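Local coordinates for protein aromatic-L-amino-acid decarboxylase (Catharanthus roseus, PDB 6EEW) that decarboxylates L-tryptophan to tryptamine and 5-hydroxy-L-tryptophan to serotonin as a homodimer that uses pyridoxal 5'-phosphate as cofactor, at residues K148-K151 against S152-F155; K377-L380 against I381-Y385. One frame throughout, in Å; residues are numbered along the deposited sequence.

Interaction 1 of 2, residues K148-K151 against S152-F155; sequences KLPK and SFMF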
# COMPACT_ATOMS: atom_id res chain seq x y z
N LYS A 148 -9.33 -1.41 24.48
CA LYS A 148 -9.69 -0.55 25.61
C LYS A 148 -8.98 0.80 25.54
O LYS A 148 -8.48 1.31 26.55
CB LYS A 148 -9.44 -1.24 26.96
CG LYS A 148 -10.34 -2.46 27.22
CD LYS A 148 -10.00 -3.11 28.55
CE LYS A 148 -10.76 -4.42 28.77
NZ LYS A 148 -12.25 -4.26 28.72
N LEU A 149 -8.97 1.39 24.35
CA LEU A 149 -8.47 2.73 24.17
C LEU A 149 -9.52 3.75 24.60
O LEU A 149 -10.73 3.49 24.52
CB LEU A 149 -8.10 2.97 22.70
CG LEU A 149 -7.15 1.98 22.04
CD1 LEU A 149 -6.89 2.40 20.59
CD2 LEU A 149 -5.83 1.88 22.82
N PRO A 150 -9.10 4.93 25.04
CA PRO A 150 -10.07 5.96 25.41
C PRO A 150 -10.90 6.40 24.20
O PRO A 150 -10.55 6.16 23.05
CB PRO A 150 -9.21 7.11 25.94
CG PRO A 150 -7.82 6.84 25.42
CD PRO A 150 -7.71 5.34 25.25
N LYS A 151 -12.05 7.01 24.49
CA LYS A 151 -12.93 7.51 23.44
C LYS A 151 -12.25 8.56 22.57
O LYS A 151 -12.75 8.88 21.49
CB LYS A 151 -14.21 8.07 24.06
CG LYS A 151 -15.34 7.04 24.21
CD LYS A 151 -16.01 6.75 22.86
CE LYS A 151 -17.25 5.86 22.98
NZ LYS A 151 -16.93 4.46 23.45
N SER A 152 -11.14 9.13 23.02
CA SER A 152 -10.44 10.13 22.23
C SER A 152 -9.74 9.55 21.01
O SER A 152 -9.19 10.31 20.21
CB SER A 152 -9.44 10.86 23.13
OG SER A 152 -8.56 9.94 23.76
N PHE A 153 -9.77 8.23 20.83
CA PHE A 153 -9.22 7.58 19.64
C PHE A 153 -10.32 7.01 18.74
O PHE A 153 -10.00 6.25 17.82
CB PHE A 153 -8.25 6.46 20.03
CG PHE A 153 -6.99 6.96 20.69
CD1 PHE A 153 -5.90 7.36 19.91
CD2 PHE A 153 -6.89 7.01 22.08
CE1 PHE A 153 -4.72 7.82 20.48
CE2 PHE A 153 -5.71 7.46 22.68
CZ PHE A 153 -4.62 7.88 21.87
N MET A 154 -11.58 7.30 19.01
CA MET A 154 -12.69 6.66 18.31
C MET A 154 -13.49 7.67 17.52
O MET A 154 -13.69 8.82 17.94
CB MET A 154 -13.64 5.94 19.29
CG MET A 154 -12.95 4.93 20.13
SD MET A 154 -14.06 4.10 21.28
CE MET A 154 -12.85 3.11 22.15
N PHE A 155 -14.01 7.21 16.38
CA PHE A 155 -14.91 8.02 15.59
C PHE A 155 -16.18 8.34 16.37
O PHE A 155 -16.70 9.46 16.30
CB PHE A 155 -15.25 7.30 14.28
CG PHE A 155 -14.13 7.28 13.27
CD1 PHE A 155 -13.80 8.43 12.55
CD2 PHE A 155 -13.39 6.13 13.06
CE1 PHE A 155 -12.77 8.43 11.61
CE2 PHE A 155 -12.36 6.12 12.13
CZ PHE A 155 -12.05 7.27 11.39

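Interaction 2 of 2, residues K377-L380 against I381-Y385; sequences KLWL and ILRSY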
# COMPACT_ATOMS: atom_id res chain seq x y z
N LYS A 377 -11.86 -7.64 5.46
CA LYS A 377 -11.26 -8.84 6.02
C LYS A 377 -11.10 -8.72 7.53
O LYS A 377 -11.27 -9.72 8.24
CB LYS A 377 -9.92 -9.11 5.32
CG LYS A 377 -8.83 -8.08 5.60
CD LYS A 377 -7.52 -8.55 4.98
CE LYS A 377 -6.41 -7.52 5.09
NZ LYS A 377 -5.10 -8.02 4.50
N LEU A 378 -10.83 -7.52 8.05
CA LEU A 378 -10.77 -7.36 9.51
C LEU A 378 -12.13 -7.64 10.15
O LEU A 378 -12.22 -8.35 11.16
CB LEU A 378 -10.31 -5.96 9.89
CG LEU A 378 -8.82 -5.66 10.02
CD1 LEU A 378 -8.67 -4.32 10.76
CD2 LEU A 378 -8.07 -6.78 10.74
N TRP A 379 -13.18 -7.03 9.59
CA TRP A 379 -14.54 -7.31 10.04
C TRP A 379 -14.81 -8.81 10.06
O TRP A 379 -15.35 -9.34 11.03
CB TRP A 379 -15.53 -6.60 9.12
CG TRP A 379 -16.96 -6.63 9.56
CD1 TRP A 379 -17.47 -6.28 10.77
CD2 TRP A 379 -18.09 -6.99 8.74
NE1 TRP A 379 -18.84 -6.42 10.77
CE2 TRP A 379 -19.25 -6.85 9.54
CE3 TRP A 379 -18.24 -7.43 7.42
CZ2 TRP A 379 -20.52 -7.12 9.05
CZ3 TRP A 379 -19.50 -7.69 6.93
CH2 TRP A 379 -20.63 -7.54 7.75
N LEU A 380 -14.45 -9.50 8.97
CA LEU A 380 -14.71 -10.94 8.93
C LEU A 380 -13.89 -11.66 9.99
O LEU A 380 -14.38 -12.61 10.58
CB LEU A 380 -14.40 -11.52 7.55
CG LEU A 380 -15.59 -11.64 6.58
CD1 LEU A 380 -16.23 -10.27 6.41
CD2 LEU A 380 -15.15 -12.18 5.24
N ILE A 381 -12.68 -11.20 10.28
CA ILE A 381 -11.88 -11.85 11.33
C ILE A 381 -12.59 -11.73 12.68
O ILE A 381 -12.83 -12.73 13.38
CB ILE A 381 -10.48 -11.22 11.39
CG1 ILE A 381 -9.71 -11.46 10.09
CG2 ILE A 381 -9.71 -11.73 12.60
CD1 ILE A 381 -8.36 -10.74 10.05
N LEU A 382 -12.90 -10.49 13.06
CA LEU A 382 -13.57 -10.25 14.33
C LEU A 382 -14.87 -11.04 14.43
O LEU A 382 -15.09 -11.77 15.41
CB LEU A 382 -13.80 -8.75 14.49
CG LEU A 382 -12.42 -8.12 14.50
CD1 LEU A 382 -12.52 -6.61 14.34
CD2 LEU A 382 -11.71 -8.47 15.79
N ARG A 383 -15.72 -10.94 13.41
CA ARG A 383 -17.01 -11.62 13.48
C ARG A 383 -16.87 -13.14 13.47
O ARG A 383 -17.67 -13.83 14.10
CB ARG A 383 -17.91 -11.17 12.33
CG ARG A 383 -18.46 -9.78 12.50
CD ARG A 383 -19.66 -9.54 11.58
NE ARG A 383 -20.79 -10.38 11.95
CZ ARG A 383 -21.92 -10.45 11.26
NH1 ARG A 383 -22.10 -9.75 10.14
NH2 ARG A 383 -22.89 -11.21 11.70
N SER A 384 -15.87 -13.68 12.77
CA SER A 384 -15.80 -15.12 12.58
C SER A 384 -15.16 -15.83 13.76
O SER A 384 -15.44 -17.01 13.99
CB SER A 384 -15.04 -15.43 11.29
OG SER A 384 -15.49 -14.61 10.22
N TYR A 385 -14.30 -15.14 14.52
CA TYR A 385 -13.63 -15.77 15.64
C TYR A 385 -14.06 -15.26 17.01
O TYR A 385 -14.13 -16.05 17.95
CB TYR A 385 -12.11 -15.63 15.47
CG TYR A 385 -11.68 -16.28 14.17
CD1 TYR A 385 -12.16 -17.55 13.83
CD2 TYR A 385 -10.85 -15.64 13.27
CE1 TYR A 385 -11.80 -18.15 12.64
CE2 TYR A 385 -10.48 -16.24 12.08
CZ TYR A 385 -10.95 -17.50 11.76
OH TYR A 385 -10.59 -18.09 10.57

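Interaction 1 of 2, residues K148-K151 against S152-F155
The chain from Pro150 to Met154 winds through a short 3-10 turn, closed by two successive i+3 backbone hydrogen bonds. Phe153 N donates to Pro150 O (3.1 Å, N-H...O angle 165°) and Met154 N to Lys151 O at 3.2 Å. Just upstream, Lys148, with positive phi, ends helix 130-146 in a Schellman motif.

Among the side chains, Pro150 and Phe153 run side by side in the same direction. The pyrrolidine does not cover the ring but abuts its edge, Pro150 CG lying 3.5 Å from Phe153 CD2, while Leu149 CB approaches the ring obliquely. Met154, its chain extended beyond CG (chi2 180°), reaches back toward 149-151, and its CE methyl comes to 3.2 Å from Leu149 O. Lys151 bends at chi2 and chi4, which lays its CD and NZ each 3.6 Å from Met154 SD.

Leu149 and Phe153 also pack on Trp331 of strand 328-332, and Met154 on Asp141, Ala144 and Gln145 of helix 130-146. Two backbone bonds thus close the turn, while its side chains reach both ways, so that it bridges the end of the helix and the central sheet.

Interaction 2 of 2, residues K377-L380 against I381-Y385
Trp379 offers one face of its indole to the aliphatic part of Arg383, one helical turn on. Arg383 CD sits 3.1 Å above the ring plane, displaced toward the rim, and Arg383 CG makes a CH-pi contact with the five-membered ring, 4.1 Å from its centroid. The guanidinium does not stack: its plane is turned 53° from the indole, and Trp379 CZ2 meets it at the edge, 3.3 Å from Arg383 NH1. With Trp379 CG anti to the backbone N (chi1 -172°), the indole extends alongside Arg383 in the same direction. Trp142 of helix 130-146 also meets the indole, and Trp379 NE1 is buried without a polar partner.

The backbone of helix 375-409 supplies the i+4 bonds, including Arg383 N to Trp379 O at 2.9 Å and the nearly straight Leu382 N to Leu378 O (174°). On another flank, Leu378 CD2 packs against Ile381 CD1 at 4.0 Å.

Arg383 NH1 and NH2 form salt bridges with Asp80 and Glu72 of the second subunit, which offset its charge and probably fix the guanidinium's orientation. One side chain thus combines an apolar contact within the helix with charge pairing between subunits.

How the interactions relate
Interaction 1 comes first along the chain, in the loop between helix 130-146 and strand 160-164; interaction 2 follows more than two hundred residues later, near the start of helix 375-409. Their centres are 20 Å apart and their nearest atoms about 11 Å, so they do not touch, yet both pack on helix 130-146, their partners overlapping near its C-terminal end. Interaction 1 also packs on strand 328-332, next to the outermost strand 160-164. Interaction 2 reaches the second subunit through several residues, interaction 1 through Phe155 alone. Helix 130-146 thus lies between a contact on the sheet of the pyridoxal phosphate-binding fold and one at the dimer interface.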